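Local structure of pyridine synthase TbtD (Thermobispora bispora, 5WA4) at residues Y152-R157 with T326-T331; V172-H177 with E248-L253; T224-A229 with A241-V246. The protein probably catalyses the formal [4+2] aza-cycloaddition that closes the central pyridine ring of the thiopeptide thiomuracin, and binds the leader peptide of its substrate. One frame throughout, in Å; residues are numbered along the deposited sequence.

Contact 1. Residues Y152-R157 with T326-T331; sequences YHALER and TRLGLT
L328 meets A154 and L155, and these three buried residues make the contact. In the segment 326-331 the chain comes off the end of helix 307-328 and turns away. R327 comes first. Its side chain reaches toward earlier turns of helix 135-159 and does not touch 152-157. The guanidinium group bonds there, with NH1 to the carbonyl O of Y144 and NH2 to T148 OG1. F46 adds a cation-pi contact.

L328 carries the packing. Its CG lies beside the backbone N and anti to the carbonyl carbon (chi1 -60°), which sends the forked end across to the other helix. Both methyls straddle A154 CB: L328 CD2 is 3.7 Å from A154 CB, and L328 CD1 is 3.9 Å from the same atom. The bond from CA to CB of A154 points at the second segment, so its methyl meets the fork head on. L155 comes in beside it. L155 CD2 lies 4.2 Å from L328 CD2 and 3.6 Å from the backbone oxygen L328 O. No hydrogen bond crosses between the two segments.

G329 ends the helix. Its phi is positive (116°), and two bonds run back into the last turn, a Schellman motif; the one from G329 N to T326 O is weak. L330 then packs on L164 and A168 rather than on 152-157. T331 is the N-cap of the next helix, with OG1 bonded to Q334 N.

The contact thus joins the C-terminal end of helix 307-328 to the later turns of helix 135-159. Helix 164-178 borders it through I167, next to A154, and L164, next to L328. Helix 22-35 and strand 44-49 border L155, through I26 and R48.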
loop_
_atom_site.group_PDB
_atom_site.type_symbol
_atom_site.label_atom_id
_atom_site.label_comp_id
_atom_site.label_asym_id
_atom_site.label_seq_id
_atom_site.Cartn_x
_atom_site.Cartn_y
_atom_site.Cartn_z
ATOM N N TYR E 152 -41.301 20.149 -4.321
ATOM C CA TYR E 152 -42.131 21.197 -4.918
ATOM C C TYR E 152 -41.926 22.572 -4.274
ATOM O O TYR E 152 -41.638 23.568 -4.958
ATOM C CB TYR E 152 -43.596 20.820 -4.823
ATOM C CG TYR E 152 -43.933 19.503 -5.463
ATOM C CD1 TYR E 152 -43.402 19.157 -6.691
ATOM C CD2 TYR E 152 -44.794 18.598 -4.839
ATOM C CE1 TYR E 152 -43.713 17.944 -7.288
ATOM C CE2 TYR E 152 -45.118 17.381 -5.437
ATOM C CZ TYR E 152 -44.568 17.065 -6.657
ATOM O OH TYR E 152 -44.866 15.879 -7.271
ATOM N N HIS E 153 -42.067 22.606 -2.954
ATOM C CA HIS E 153 -41.815 23.805 -2.159
ATOM C C HIS E 153 -40.466 24.423 -2.513
ATOM O O HIS E 153 -40.380 25.621 -2.771
ATOM C CB HIS E 153 -41.875 23.465 -0.671
ATOM C CG HIS E 153 -41.882 24.658 0.234
ATOM N ND1 HIS E 153 -40.724 25.246 0.702
ATOM C CD2 HIS E 153 -42.904 25.346 0.794
ATOM C CE1 HIS E 153 -41.034 26.250 1.502
ATOM N NE2 HIS E 153 -42.351 26.334 1.574
ATOM N N ALA E 154 -39.421 23.601 -2.552
ATOM C CA ALA E 154 -38.087 24.079 -2.893
ATOM C C ALA E 154 -38.003 24.557 -4.350
ATOM O O ALA E 154 -37.375 25.583 -4.639
ATOM C CB ALA E 154 -37.066 22.998 -2.637
ATOM N N LEU E 155 -38.631 23.824 -5.263
ATOM C CA LEU E 155 -38.544 24.180 -6.670
ATOM C C LEU E 155 -39.363 25.433 -6.924
ATOM O O LEU E 155 -38.938 26.292 -7.683
ATOM C CB LEU E 155 -39.012 23.035 -7.579
ATOM C CG LEU E 155 -38.076 21.813 -7.525
ATOM C CD1 LEU E 155 -38.160 20.937 -8.768
ATOM C CD2 LEU E 155 -36.630 22.223 -7.268
ATOM N N GLU E 156 -40.531 25.549 -6.293
ATOM C CA GLU E 156 -41.386 26.704 -6.563
ATOM C C GLU E 156 -40.703 27.958 -6.028
ATOM O O GLU E 156 -40.814 29.041 -6.609
ATOM C CB GLU E 156 -42.795 26.525 -5.976
ATOM C CG GLU E 156 -43.650 25.488 -6.737
ATOM C CD GLU E 156 -45.122 25.888 -6.908
ATOM O OE1 GLU E 156 -45.931 25.589 -5.993
ATOM O OE2 GLU E 156 -45.471 26.475 -7.963
ATOM N N ARG E 157 -39.951 27.808 -4.952
ATOM C CA ARG E 157 -39.117 28.904 -4.492
ATOM C C ARG E 157 -37.960 29.168 -5.465
ATOM O O ARG E 157 -37.426 30.269 -5.537
ATOM C CB ARG E 157 -38.585 28.607 -3.095
ATOM C CG ARG E 157 -39.534 29.021 -2.002
ATOM C CD ARG E 157 -38.928 28.775 -0.664
ATOM N NE ARG E 157 -37.614 29.399 -0.546
ATOM C CZ ARG E 157 -37.421 30.675 -0.243
ATOM N NH1 ARG E 157 -38.463 31.465 -0.040
ATOM N NH2 ARG E 157 -36.190 31.154 -0.136
ATOM N N THR E 326 -29.664 16.645 -4.563
ATOM C CA THR E 326 -29.456 16.226 -5.949
ATOM C C THR E 326 -30.806 16.165 -6.685
ATOM O O THR E 326 -30.886 16.425 -7.890
ATOM C CB THR E 326 -28.701 14.855 -6.043
ATOM O OG1 THR E 326 -27.292 15.078 -5.919
ATOM C CG2 THR E 326 -28.966 14.139 -7.383
ATOM N N ARG E 327 -31.877 15.860 -5.964
ATOM C CA ARG E 327 -33.194 15.788 -6.598
ATOM C C ARG E 327 -33.721 17.207 -6.891
ATOM O O ARG E 327 -34.577 17.396 -7.759
ATOM C CB ARG E 327 -34.171 15.033 -5.705
ATOM C CG ARG E 327 -35.303 14.361 -6.414
ATOM C CD ARG E 327 -36.166 13.706 -5.362
ATOM N NE ARG E 327 -37.430 13.212 -5.882
ATOM C CZ ARG E 327 -38.505 13.030 -5.123
ATOM N NH1 ARG E 327 -38.449 13.317 -3.827
ATOM N NH2 ARG E 327 -39.634 12.573 -5.653
ATOM N N LEU E 328 -33.205 18.191 -6.153
ATOM C CA LEU E 328 -33.572 19.594 -6.350
ATOM C C LEU E 328 -32.815 20.238 -7.524
ATOM O O LEU E 328 -33.189 21.315 -7.987
ATOM C CB LEU E 328 -33.313 20.414 -5.081
ATOM C CG LEU E 328 -34.033 20.028 -3.787
ATOM C CD1 LEU E 328 -33.739 21.037 -2.685
ATOM C CD2 LEU E 328 -35.525 19.898 -4.000
ATOM N N GLY E 329 -31.749 19.593 -7.987
ATOM C CA GLY E 329 -30.959 20.123 -9.077
ATOM C C GLY E 329 -29.529 20.481 -8.701
ATOM O O GLY E 329 -28.708 20.734 -9.586
ATOM N N LEU E 330 -29.223 20.511 -7.407
ATOM C CA LEU E 330 -27.879 20.850 -6.913
ATOM C C LEU E 330 -26.806 19.978 -7.543
ATOM O O LEU E 330 -26.971 18.766 -7.675
ATOM C CB LEU E 330 -27.802 20.718 -5.390
ATOM C CG LEU E 330 -26.836 21.688 -4.717
ATOM C CD1 LEU E 330 -27.404 23.105 -4.807
ATOM C CD2 LEU E 330 -26.586 21.327 -3.263
ATOM N N THR E 331 -25.710 20.591 -7.957
ATOM C CA THR E 331 -24.605 19.836 -8.556
ATOM C C THR E 331 -23.694 19.411 -7.427
ATOM O O THR E 331 -23.598 20.130 -6.427
ATOM C CB THR E 331 -23.811 20.681 -9.606
ATOM O OG1 THR E 331 -23.151 21.783 -8.956
ATOM C CG2 THR E 331 -24.742 21.215 -10.672
#

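Contact 2. Residues V172-H177 with E248-L253; sequences VVATAH and EWVRRL
A polar bond set in an apolar helix-helix interface joins helix 164-178 to helix 244-265, and W249 and T175 form it. The indole W249 NE1 donates to T175 OG1 at 2.8 Å. The bond is bent, with an N-H...O angle of 135°, yet the oxygen lies in the plane of the indole, at its edge. W249 CG stands anti to the backbone N (chi1 -176°), which carries the ring out to the threonine. T175 OG1 is also bonded to L171 O, one turn earlier, and to T321 OG1 of helix 307-328. W249 NE1 reaches T321 OG1 too, so three helices share this buried polar cluster.

Apolar groups flank it. L253 CD1 packs 3.8 Å from T175 CG2, and L253 CG lies over one face of the indole, toward its rim. One residue back on the first helix, A174 CB touches V250 CG2 at 4.2 Å. H324 stacks with the W249 ring.

The segment axes approach to 9.6 Å and cross at -46°. This is helix-helix core packing in the helical part of the protein, with small residues of one helix set against larger ones of the other.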
loop_
_atom_site.group_PDB
_atom_site.type_symbol
_atom_site.label_atom_id
_atom_site.label_comp_id
_atom_site.label_asym_id
_atom_site.label_seq_id
_atom_site.Cartn_x
_atom_site.Cartn_y
_atom_site.Cartn_z
ATOM N N VAL E 172 -29.056 21.235 4.894
ATOM C CA VAL E 172 -27.828 20.596 5.365
ATOM C C VAL E 172 -27.510 20.969 6.816
ATOM O O VAL E 172 -27.254 20.105 7.634
ATOM C CB VAL E 172 -26.643 20.958 4.433
ATOM C CG1 VAL E 172 -25.338 21.040 5.183
ATOM C CG2 VAL E 172 -26.563 19.972 3.289
ATOM N N VAL E 173 -27.543 22.255 7.134
ATOM C CA VAL E 173 -27.282 22.712 8.499
ATOM C C VAL E 173 -28.307 22.154 9.502
ATOM O O VAL E 173 -27.947 21.773 10.610
ATOM C CB VAL E 173 -27.298 24.268 8.582
ATOM C CG1 VAL E 173 -27.126 24.745 10.019
ATOM C CG2 VAL E 173 -26.220 24.870 7.711
ATOM N N ALA E 174 -29.578 22.114 9.101
ATOM C CA ALA E 174 -30.665 21.763 10.012
ATOM C C ALA E 174 -30.587 20.295 10.433
ATOM O O ALA E 174 -30.751 19.960 11.619
ATOM C CB ALA E 174 -32.009 22.058 9.379
ATOM N N THR E 175 -30.334 19.431 9.452
ATOM C CA THR E 175 -30.128 18.016 9.698
ATOM C C THR E 175 -28.955 17.754 10.661
ATOM O O THR E 175 -29.075 16.925 11.589
ATOM C CB THR E 175 -29.915 17.275 8.380
ATOM O OG1 THR E 175 -31.062 17.487 7.548
ATOM C CG2 THR E 175 -29.753 15.784 8.610
ATOM N N ALA E 176 -27.832 18.446 10.472
ATOM C CA ALA E 176 -26.681 18.199 11.342
ATOM C C ALA E 176 -26.931 18.710 12.738
ATOM O O ALA E 176 -26.331 18.216 13.687
ATOM C CB ALA E 176 -25.425 18.825 10.795
ATOM N N HIS E 177 -27.799 19.715 12.882
ATOM C CA HIS E 177 -28.028 20.273 14.219
ATOM C C HIS E 177 -29.058 19.434 14.974
ATOM O O HIS E 177 -28.856 19.069 16.134
ATOM C CB HIS E 177 -28.482 21.734 14.159
ATOM C CG HIS E 177 -28.467 22.408 15.494
ATOM N ND1 HIS E 177 -27.385 22.345 16.345
ATOM C CD2 HIS E 177 -29.419 23.114 16.150
ATOM C CE1 HIS E 177 -27.660 23.004 17.457
ATOM N NE2 HIS E 177 -28.887 23.480 17.363
ATOM N N GLU E 248 -40.183 21.583 8.757
ATOM C CA GLU E 248 -40.793 20.365 8.285
ATOM C C GLU E 248 -39.751 19.389 7.834
ATOM O O GLU E 248 -39.983 18.183 7.898
ATOM C CB GLU E 248 -41.806 20.580 7.180
ATOM C CG GLU E 248 -43.144 20.714 7.822
ATOM C CD GLU E 248 -44.153 19.667 7.373
ATOM O OE1 GLU E 248 -43.832 18.831 6.491
ATOM O OE2 GLU E 248 -45.243 19.637 7.996
ATOM N N TRP E 249 -38.595 19.889 7.418
ATOM C CA TRP E 249 -37.535 18.992 7.020
ATOM C C TRP E 249 -37.179 18.131 8.204
ATOM O O TRP E 249 -37.256 16.910 8.104
ATOM C CB TRP E 249 -36.303 19.733 6.521
ATOM C CG TRP E 249 -35.245 18.776 6.025
ATOM C CD1 TRP E 249 -33.992 18.569 6.559
ATOM C CD2 TRP E 249 -35.357 17.871 4.916
ATOM N NE1 TRP E 249 -33.325 17.604 5.828
ATOM C CE2 TRP E 249 -34.145 17.165 4.822
ATOM C CE3 TRP E 249 -36.363 17.594 3.998
ATOM C CZ2 TRP E 249 -33.921 16.213 3.853
ATOM C CZ3 TRP E 249 -36.134 16.644 3.032
ATOM C CH2 TRP E 249 -34.930 15.966 2.964
ATOM N N VAL E 250 -36.774 18.766 9.301
ATOM C CA VAL E 250 -36.403 18.030 10.501
ATOM C C VAL E 250 -37.495 17.041 10.913
ATOM O O VAL E 250 -37.258 15.833 11.006
ATOM C CB VAL E 250 -36.125 18.960 11.673
ATOM C CG1 VAL E 250 -35.994 18.136 12.951
ATOM C CG2 VAL E 250 -34.865 19.779 11.419
ATOM N N ARG E 251 -38.705 17.556 11.086
ATOM C CA ARG E 251 -39.836 16.781 11.591
ATOM C C ARG E 251 -40.125 15.497 10.795
ATOM O O ARG E 251 -40.684 14.533 11.321
ATOM C CB ARG E 251 -41.080 17.669 11.617
ATOM C CG ARG E 251 -42.273 17.014 12.193
ATOM C CD ARG E 251 -43.519 17.756 11.878
ATOM N NE ARG E 251 -43.257 19.171 11.905
ATOM C CZ ARG E 251 -43.790 20.037 11.053
ATOM N NH1 ARG E 251 -44.697 19.639 10.163
ATOM N NH2 ARG E 251 -43.475 21.318 11.156
ATOM N N ARG E 252 -39.696 15.490 9.544
ATOM C CA ARG E 252 -39.980 14.445 8.571
ATOM C C ARG E 252 -38.803 13.475 8.492
ATOM O O ARG E 252 -38.903 12.381 7.927
ATOM C CB ARG E 252 -40.241 15.088 7.203
ATOM C CG ARG E 252 -40.607 14.169 6.059
ATOM C CD ARG E 252 -41.431 14.961 5.034
ATOM N NE ARG E 252 -42.880 14.765 5.180
ATOM C CZ ARG E 252 -43.809 15.538 4.618
ATOM N NH1 ARG E 252 -43.446 16.586 3.884
ATOM N NH2 ARG E 252 -45.101 15.271 4.800
ATOM N N LEU E 253 -37.673 13.898 9.046
ATOM C CA LEU E 253 -36.468 13.083 8.999
ATOM C C LEU E 253 -36.318 12.298 10.308
ATOM O O LEU E 253 -35.729 11.225 10.312
ATOM C CB LEU E 253 -35.223 13.943 8.767
ATOM C CG LEU E 253 -34.614 13.993 7.375
ATOM C CD1 LEU E 253 -33.163 14.411 7.479
ATOM C CD2 LEU E 253 -34.747 12.656 6.717
#

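Contact 3. Residues T224-A229 with A241-V246; sequences TERLIA and AHLPHV
R226 and A229 of helix 220-235 meet L243, the residue just before helix 244-265. The contact is small and lies near the surface, and L243 is its centre. Along 224-229 the first residues face other ways. T224 bonds through OG1 to R220 O in its own helix, and its side chain touches D348 of helix 332-352.

R226 is the first to reach across. Its chain is extended through the first three torsions (chi1 -163°), and this carries the guanidinium out toward the other segment. R226 NH2 comes to 4.3 Å from L243 CD2, a loose, oblique approach of the charged group to a methyl. No hydrogen bond links the two segments. The main polar partner of R226 is a different one: NE forms a salt bridge with D170 of helix 164-178. This bond probably does more than the leucine to fix the guanidinium. R226 also packs on an apolar side chain of the bound peptide. H245 is a nearby ionisable group, but R226 NH2 and H245 NE2 are 5.7 Å apart, too far for a direct bond.

The two segments flank a short connection between consecutive helices, 220-235 and 244-265, which do not run antiparallel. L243 is at the N-cap position of the second helix, and its side chain points back at the first. It also packs on V230, one residue beyond 224-229.

L227 turns its side chain from 241-246 and packs on A345 and V349 of helix 332-352. I228 touches V349 as well, and its carbonyl O accepts a bond from S232 OG. A229 comes last. The CA atoms of A229 and L243 are 8.2 Å apart, and A229 meets the leucine with its backbone: A229 O is 4.1 Å from L243 CD1.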
loop_
_atom_site.group_PDB
_atom_site.type_symbol
_atom_site.label_atom_id
_atom_site.label_comp_id
_atom_site.label_asym_id
_atom_site.label_seq_id
_atom_site.Cartn_x
_atom_site.Cartn_y
_atom_site.Cartn_z
ATOM N N THR E 224 -22.899 33.421 9.277
ATOM C CA THR E 224 -22.955 33.057 10.682
ATOM C C THR E 224 -24.329 33.302 11.261
ATOM O O THR E 224 -24.822 32.511 12.068
ATOM C CB THR E 224 -21.955 33.842 11.521
ATOM O OG1 THR E 224 -22.059 35.234 11.193
ATOM C CG2 THR E 224 -20.546 33.351 11.286
ATOM N N GLU E 225 -24.953 34.400 10.857
ATOM C CA GLU E 225 -26.222 34.753 11.474
ATOM C C GLU E 225 -27.409 34.025 10.823
ATOM O O GLU E 225 -28.466 33.876 11.456
ATOM C CB GLU E 225 -26.402 36.277 11.487
ATOM C CG GLU E 225 -25.616 36.918 12.647
ATOM C CD GLU E 225 -25.480 38.425 12.539
ATOM O OE1 GLU E 225 -25.774 38.977 11.457
ATOM O OE2 GLU E 225 -25.067 39.061 13.535
ATOM N N ARG E 226 -27.231 33.508 9.606
ATOM C CA ARG E 226 -28.229 32.577 9.081
ATOM C C ARG E 226 -28.083 31.168 9.706
ATOM O O ARG E 226 -29.068 30.452 9.874
ATOM C CB ARG E 226 -28.152 32.478 7.570
ATOM C CG ARG E 226 -29.396 31.863 7.014
ATOM C CD ARG E 226 -29.306 31.591 5.553
ATOM N NE ARG E 226 -30.576 31.050 5.079
ATOM C CZ ARG E 226 -31.646 31.791 4.805
ATOM N NH1 ARG E 226 -31.591 33.100 4.983
ATOM N NH2 ARG E 226 -32.766 31.231 4.354
ATOM N N LEU E 227 -26.862 30.783 10.063
ATOM C CA LEU E 227 -26.637 29.481 10.664
ATOM C C LEU E 227 -27.190 29.454 12.095
ATOM O O LEU E 227 -27.853 28.502 12.490
ATOM C CB LEU E 227 -25.148 29.119 10.635
ATOM C CG LEU E 227 -24.697 27.866 11.392
ATOM C CD1 LEU E 227 -23.669 27.138 10.565
ATOM C CD2 LEU E 227 -24.110 28.202 12.745
ATOM N N ILE E 228 -26.927 30.509 12.858
ATOM C CA ILE E 228 -27.606 30.726 14.137
ATOM C C ILE E 228 -29.139 30.678 13.989
ATOM O O ILE E 228 -29.838 30.134 14.840
ATOM C CB ILE E 228 -27.212 32.079 14.757
ATOM C CG1 ILE E 228 -25.713 32.108 15.049
ATOM C CG2 ILE E 228 -27.973 32.314 16.042
ATOM C CD1 ILE E 228 -25.248 33.390 15.681
ATOM N N ALA E 229 -29.655 31.231 12.897
ATOM C CA ALA E 229 -31.095 31.267 12.678
ATOM C C ALA E 229 -31.669 29.920 12.194
ATOM O O ALA E 229 -32.807 29.571 12.539
ATOM C CB ALA E 229 -31.443 32.385 11.692
ATOM N N ALA E 241 -41.984 28.462 14.120
ATOM C CA ALA E 241 -40.735 29.217 14.238
ATOM C C ALA E 241 -40.779 30.352 13.221
ATOM O O ALA E 241 -41.865 30.809 12.862
ATOM C CB ALA E 241 -39.525 28.329 14.010
ATOM N N HIS E 242 -39.620 30.802 12.739
ATOM C CA HIS E 242 -39.601 31.876 11.742
ATOM C C HIS E 242 -38.982 31.450 10.403
ATOM O O HIS E 242 -38.870 32.268 9.491
ATOM C CB HIS E 242 -38.878 33.107 12.305
ATOM C CG HIS E 242 -39.566 33.708 13.491
ATOM N ND1 HIS E 242 -38.949 34.604 14.344
ATOM C CD2 HIS E 242 -40.821 33.543 13.971
ATOM C CE1 HIS E 242 -39.792 34.956 15.293
ATOM N NE2 HIS E 242 -40.939 34.329 15.096
ATOM N N LEU E 243 -38.595 30.178 10.292
ATOM C CA LEU E 243 -38.242 29.546 9.009
ATOM C C LEU E 243 -38.986 28.235 8.867
ATOM O O LEU E 243 -38.474 27.198 9.293
ATOM C CB LEU E 243 -36.749 29.232 8.895
ATOM C CG LEU E 243 -35.613 30.224 8.728
ATOM C CD1 LEU E 243 -34.335 29.434 8.693
ATOM C CD2 LEU E 243 -35.763 31.023 7.463
ATOM N N PRO E 244 -40.193 28.261 8.295
ATOM C CA PRO E 244 -40.961 27.018 8.133
ATOM C C PRO E 244 -40.179 25.831 7.554
ATOM O O PRO E 244 -39.898 24.930 8.313
ATOM C CB PRO E 244 -42.089 27.446 7.197
ATOM C CG PRO E 244 -42.356 28.854 7.631
ATOM C CD PRO E 244 -41.020 29.449 8.030
ATOM N N HIS E 245 -39.794 25.861 6.284
ATOM C CA HIS E 245 -39.319 24.673 5.573
ATOM C C HIS E 245 -38.195 23.885 6.291
ATOM O O HIS E 245 -37.979 22.699 5.998
ATOM C CB HIS E 245 -38.810 25.065 4.186
ATOM C CG HIS E 245 -37.459 25.688 4.226
ATOM N ND1 HIS E 245 -37.224 26.907 4.822
ATOM C CD2 HIS E 245 -36.255 25.223 3.826
ATOM C CE1 HIS E 245 -35.936 27.186 4.751
ATOM N NE2 HIS E 245 -35.324 26.177 4.158
ATOM N N VAL E 246 -37.455 24.543 7.181
ATOM C CA VAL E 246 -36.480 23.847 8.004
ATOM C C VAL E 246 -37.224 22.949 8.997
ATOM O O VAL E 246 -36.859 21.784 9.192
ATOM C CB VAL E 246 -35.544 24.828 8.750
ATOM C CG1 VAL E 246 -35.017 24.221 10.053
ATOM C CG2 VAL E 246 -34.393 25.234 7.852
#

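In the fold
The three contacts are nested along the chain. Contact 3 lies inside the loop closed by contact 2, and contact 2 inside the loop closed by contact 1. Contacts 2 and 3 share helix 244-265; their centres are 11 Å apart, and A174 CB packs on V246 CG1 at 3.8 Å. The centres of contacts 1 and 2 are 16 Å apart and their segments do not touch. Contacts 1 and 3 are 18 Å apart between centres but meet where H153 packs on H245. Together they tie helices 135-159, 164-178, 220-235, 244-265 and 307-328 into one helical body, with contacts 1 and 2 buried and contact 3 at its surface.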